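Local coordinates for protein dihydropyrimidinase (PDB 3SFW) that probably hydrolyses the ring amide bond of dihydropyrimidines and related cyclic amides, using a two-zinc centre, at residues S241-D244 / A245-I249; A250-E254 / K255-V259. All coordinates share one frame; numbering follows the deposited sequence.

Contact 1: S241-D244 / A245-I249. With ACT (acetate ion), chain C.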
loop_
_atom_site.group_PDB
_atom_site.type_symbol
_atom_site.label_atom_id
_atom_site.label_comp_id
_atom_site.label_asym_id
_atom_site.label_seq_id
_atom_site.Cartn_x
_atom_site.Cartn_y
_atom_site.Cartn_z
ATOM N N SER A 241 -5.904 4.111 -17.987
ATOM C CA SER A 241 -7.036 5.057 -17.956
ATOM C C SER A 241 -7.518 5.366 -16.559
ATOM O O SER A 241 -8.383 6.242 -16.367
ATOM C CB SER A 241 -8.224 4.508 -18.781
ATOM O OG SER A 241 -8.858 3.415 -18.115
ATOM N N CYS A 242 -7.083 4.582 -15.581
ATOM C CA CYS A 242 -7.727 4.649 -14.268
ATOM C C CYS A 242 -6.783 4.516 -13.107
ATOM O O CYS A 242 -5.646 4.013 -13.234
ATOM C CB CYS A 242 -8.835 3.611 -14.129
ATOM S SG CYS A 242 -8.274 1.885 -14.141
ATOM N N ALA A 243 -7.231 5.046 -11.972
ATOM C CA ALA A 243 -6.413 5.058 -10.756
ATOM C C ALA A 243 -6.032 3.660 -10.300
ATOM O O ALA A 243 -4.893 3.448 -9.859
ATOM C CB ALA A 243 -7.156 5.828 -9.598
ATOM N N ASP A 244 -6.912 2.680 -10.506
ATOM C CA ASP A 244 -6.612 1.301 -10.103
ATOM C C ASP A 244 -5.306 0.849 -10.790
ATOM O O ASP A 244 -4.420 0.288 -10.144
ATOM C CB ASP A 244 -7.770 0.406 -10.533
ATOM C CG ASP A 244 -7.689 -1.000 -9.956
ATOM O OD1 ASP A 244 -8.774 -1.553 -9.673
ATOM O OD2 ASP A 244 -6.585 -1.590 -9.834
ATOM N N ALA A 245 -5.199 1.128 -12.084
ATOM C CA ALA A 245 -4.010 0.745 -12.843
ATOM C C ALA A 245 -2.798 1.590 -12.459
ATOM O O ALA A 245 -1.670 1.050 -12.309
ATOM C CB ALA A 245 -4.269 0.816 -14.322
ATOM N N VAL A 246 -3.008 2.893 -12.286
ATOM C CA VAL A 246 -1.896 3.758 -11.848
ATOM C C VAL A 246 -1.277 3.255 -10.542
ATOM O O VAL A 246 -0.060 3.133 -10.426
ATOM C CB VAL A 246 -2.366 5.215 -11.643
ATOM C CG1 VAL A 246 -1.243 6.027 -10.976
ATOM C CG2 VAL A 246 -2.759 5.882 -13.014
ATOM N N ARG A 247 -2.121 2.913 -9.568
ATOM C CA ARG A 247 -1.611 2.433 -8.265
ATOM C C ARG A 247 -0.716 1.198 -8.423
ATOM O O ARG A 247 0.280 1.061 -7.729
ATOM C CB ARG A 247 -2.798 2.067 -7.320
ATOM C CG ARG A 247 -3.593 3.291 -6.943
ATOM C CD ARG A 247 -4.981 2.913 -6.395
ATOM N NE ARG A 247 -5.813 4.101 -6.273
ATOM C CZ ARG A 247 -7.137 4.067 -6.140
ATOM N NH1 ARG A 247 -7.761 2.896 -6.122
ATOM N NH2 ARG A 247 -7.834 5.191 -6.039
ATOM N N ARG A 248 -1.121 0.271 -9.286
ATOM C CA ARG A 248 -0.374 -0.968 -9.502
ATOM C C ARG A 248 0.977 -0.696 -10.181
ATOM O O ARG A 248 2.015 -1.287 -9.815
ATOM C CB ARG A 248 -1.184 -1.947 -10.327
ATOM C CG ARG A 248 -2.335 -2.615 -9.517
ATOM C CD ARG A 248 -3.303 -3.183 -10.449
ATOM N NE ARG A 248 -4.522 -3.714 -9.792
ATOM C CZ ARG A 248 -4.677 -4.970 -9.349
ATOM N NH1 ARG A 248 -3.649 -5.822 -9.289
ATOM N NH2 ARG A 248 -5.899 -5.401 -9.059
ATOM N N ILE A 249 0.971 0.227 -11.125
ATOM C CA ILE A 249 2.212 0.602 -11.838
ATOM C C ILE A 249 3.136 1.301 -10.852
ATOM O O ILE A 249 4.340 1.003 -10.783
ATOM C CB ILE A 249 1.920 1.488 -13.067
ATOM C CG1 ILE A 249 1.293 0.619 -14.162
ATOM C CG2 ILE A 249 3.236 2.106 -13.659
ATOM C CD1 ILE A 249 0.583 1.443 -15.285
HETATM C C ACT C . -5.130 7.751 -6.244
HETATM O O ACT C . -6.372 7.828 -6.078
HETATM O OXT ACT C . -4.378 8.776 -6.006
HETATM C CH3 ACT C . -4.597 6.498 -6.729
HETATM O O HOH W 1 -8.415 -4.419 -9.885
#
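Arg248 lies alongside Asp244, one helical turn further on, and the two side chains run in the same direction. From CB to CD the arginine passes the Asp244 carbonyl, with CG 3.6 Å from Asp244 O; the chain is extended from CG to NE, which carries the guanidinium out to the carboxylate. There NE donates to Asp244 OD2 over 3.0 Å at 165°, a salt bridge made through one N-H. The carboxylate and guanidinium planes are 6° apart, and OD2 sits at the guanidinium edge. A water completes the pairing by a second route, donating to Asp244 OD1 and accepting from Arg248 NH2 at 2.8 Å, which should restrain rotation of both flat groups. Asp244 can serve this partner because its CG stands anti to the backbone N (chi1 -170°).

The pair spans the first two turns of helix 243-254, the helix of a beta-alpha-beta unit in the amidohydrolase barrel, with Cys242 at the N-cap. The Cys242 carbonyl O accepts from Val246 N at 3.0 Å, in the carbonyl plane, and Ala243 O takes Arg247 N at 2.8 Å. Cys242 SG also packs on Ala245 CB, 4.1 Å away, on the side facing helix 214-230. Asn296 OD1 binds Ala243 N, engaging a backbone amide of the first turn.

Arg247 turns elsewhere: Ala243 CB lies over one face of its guanidinium, 3.7 Å from NH2. That same NH2 points at an oxygen of an acetate, probably from the crystallisation liquor, but the acetate also sits too close to NE, so its exact position is doubtful.

Contact 2: A250-E254 / K255-V259; sequences AEARE and KGWNV
Ala252 CB meets two side chains from beyond the helix end: Trp257 CE3 at 3.9 Å and Val259 CG2 at 4.0 Å. Arg253 reaches Val259 by a polar route. Its chain bends at chi3 (59°), bringing NH1 to Val259 O at 2.9 Å with an N-H...O angle of 167°; the acceptor lies at the guanidinium edge, while the donor is tilted from the carbonyl plane. The aliphatic part follows, with Arg253 CG 3.2 Å from Val259 O.

The backbone turn sets these positions. Trp257 N donates to Ala252 O at 3.2 Å, and Gly256 N to Arg253 O at 2.9 Å, the latter from above the carbonyl plane. Lys255 N still bonds Glu251 O, and Lys255 CB lies over one face of the Trp257 indole, offset toward the rim.

Further out, Ile225 of helix 214-230 touches Ala252, Trp257 and Val259. Asn306 of the second subunit donates through ND2 to both Arg253 O and Trp257 O, tying the turn into the subunit interface.

The positive phi of Gly256 (83°), with the two bonds from Gly256 N and Trp257 N back into the last turn, identifies a Schellman motif, here ending the helix before the next parallel strand of the barrel.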
loop_
_atom_site.group_PDB
_atom_site.type_symbol
_atom_site.label_atom_id
_atom_site.label_comp_id
_atom_site.label_asym_id
_atom_site.label_seq_id
_atom_site.Cartn_x
_atom_site.Cartn_y
_atom_site.Cartn_z
ATOM N N ALA A 250 2.563 2.198 -10.035
ATOM C CA ALA A 250 3.412 2.874 -9.011
ATOM C C ALA A 250 4.027 1.905 -8.011
ATOM O O ALA A 250 5.228 2.043 -7.673
ATOM C CB ALA A 250 2.630 3.987 -8.283
ATOM N N GLU A 251 3.248 0.929 -7.544
ATOM C CA GLU A 251 3.805 -0.106 -6.627
ATOM C C GLU A 251 4.906 -0.915 -7.293
ATOM O O GLU A 251 5.946 -1.187 -6.662
ATOM C CB GLU A 251 2.757 -1.151 -6.214
ATOM C CG GLU A 251 1.500 -0.698 -5.630
ATOM C CD GLU A 251 0.474 -1.856 -5.620
ATOM O OE1 GLU A 251 0.927 -3.064 -5.572
ATOM O OE2 GLU A 251 -0.756 -1.538 -5.686
ATOM N N ALA A 252 4.685 -1.326 -8.560
ATOM C CA ALA A 252 5.703 -2.091 -9.298
ATOM C C ALA A 252 7.001 -1.270 -9.435
ATOM O O ALA A 252 8.101 -1.784 -9.201
ATOM C CB ALA A 252 5.191 -2.468 -10.700
ATOM N N ARG A 253 6.878 0.025 -9.719
ATOM C CA ARG A 253 8.086 0.816 -9.948
ATOM C C ARG A 253 8.842 1.040 -8.612
ATOM O O ARG A 253 10.065 1.104 -8.605
ATOM C CB ARG A 253 7.717 2.141 -10.624
ATOM C CG ARG A 253 7.279 1.904 -12.106
ATOM C CD ARG A 253 6.840 3.202 -12.798
ATOM N NE ARG A 253 7.914 4.206 -12.796
ATOM C CZ ARG A 253 8.854 4.356 -13.738
ATOM N NH1 ARG A 253 8.968 3.503 -14.764
ATOM N NH2 ARG A 253 9.725 5.349 -13.627
ATOM N N GLU A 254 8.113 1.118 -7.500
ATOM C CA GLU A 254 8.804 1.272 -6.207
ATOM C C GLU A 254 9.606 0.025 -5.872
ATOM O O GLU A 254 10.606 0.091 -5.181
ATOM C CB GLU A 254 7.805 1.636 -5.071
ATOM C CG GLU A 254 8.480 2.001 -3.775
ATOM C CD GLU A 254 8.865 0.817 -2.900
ATOM O OE1 GLU A 254 8.262 -0.284 -3.032
ATOM O OE2 GLU A 254 9.824 0.973 -2.097
ATOM N N LYS A 255 9.191 -1.126 -6.403
ATOM C CA LYS A 255 9.994 -2.354 -6.239
ATOM C C LYS A 255 11.185 -2.427 -7.174
ATOM O O LYS A 255 12.020 -3.339 -7.070
ATOM C CB LYS A 255 9.111 -3.599 -6.411
ATOM C CG LYS A 255 8.105 -3.786 -5.294
ATOM C CD LYS A 255 7.145 -4.910 -5.695
ATOM C CE LYS A 255 5.906 -4.954 -4.795
ATOM N NZ LYS A 255 4.929 -5.995 -5.314
ATOM N N GLY A 256 11.295 -1.442 -8.061
ATOM C CA GLY A 256 12.416 -1.344 -9.000
ATOM C C GLY A 256 12.193 -2.206 -10.237
ATOM O O GLY A 256 13.118 -2.378 -11.077
ATOM N N TRP A 257 10.948 -2.659 -10.437
ATOM C CA TRP A 257 10.682 -3.385 -11.664
ATOM C C TRP A 257 10.635 -2.455 -12.864
ATOM O O TRP A 257 10.378 -1.244 -12.737
ATOM C CB TRP A 257 9.422 -4.215 -11.566
ATOM C CG TRP A 257 9.499 -5.195 -10.407
ATOM C CD1 TRP A 257 10.634 -5.642 -9.783
ATOM C CD2 TRP A 257 8.412 -5.825 -9.757
ATOM N NE1 TRP A 257 10.316 -6.553 -8.802
ATOM C CE2 TRP A 257 8.956 -6.709 -8.787
ATOM C CE3 TRP A 257 7.034 -5.863 -10.000
ATOM C CZ2 TRP A 257 8.162 -7.538 -8.002
ATOM C CZ3 TRP A 257 6.250 -6.705 -9.236
ATOM C CH2 TRP A 257 6.810 -7.529 -8.241
ATOM N N ASN A 258 10.943 -3.016 -14.036
ATOM C CA ASN A 258 11.039 -2.201 -15.261
ATOM C C ASN A 258 9.685 -2.147 -15.972
ATOM O O ASN A 258 9.420 -2.872 -16.938
ATOM C CB ASN A 258 12.180 -2.744 -16.131
ATOM C CG ASN A 258 13.527 -2.636 -15.392
ATOM O OD1 ASN A 258 13.784 -1.606 -14.753
ATOM N ND2 ASN A 258 14.215 -3.750 -15.241
ATOM N N VAL A 259 8.785 -1.389 -15.339
ATOM C CA VAL A 259 7.406 -1.266 -15.770
ATOM C C VAL A 259 7.182 0.207 -16.092
ATOM O O VAL A 259 7.431 1.092 -15.245
ATOM C CB VAL A 259 6.434 -1.705 -14.650
ATOM C CG1 VAL A 259 4.941 -1.378 -15.050
ATOM C CG2 VAL A 259 6.641 -3.230 -14.357
#

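Contacts 1 and 2 occupy successive parts of helix 243-254, their centres 12 Å apart. Contact 1 covers its start; contact 2 covers its end and the passage into strand 258-263. Along the chain 241-249 is followed directly by 250-259, leading into the last strand of the beta-alpha-beta unit that begins with strand 234-237, and both beta elements belong to the parallel sheet 180-182, 234-237, 258-263, 311-312. The two contacts meet where Ile249 CG2 packs on Val259 CG1 at 4.1 Å. Both also reach the second subunit: Arg247 packs on its Glu254, and Glu254 on its Arg247. One helix thus serves both the barrel wall and the assembly interface.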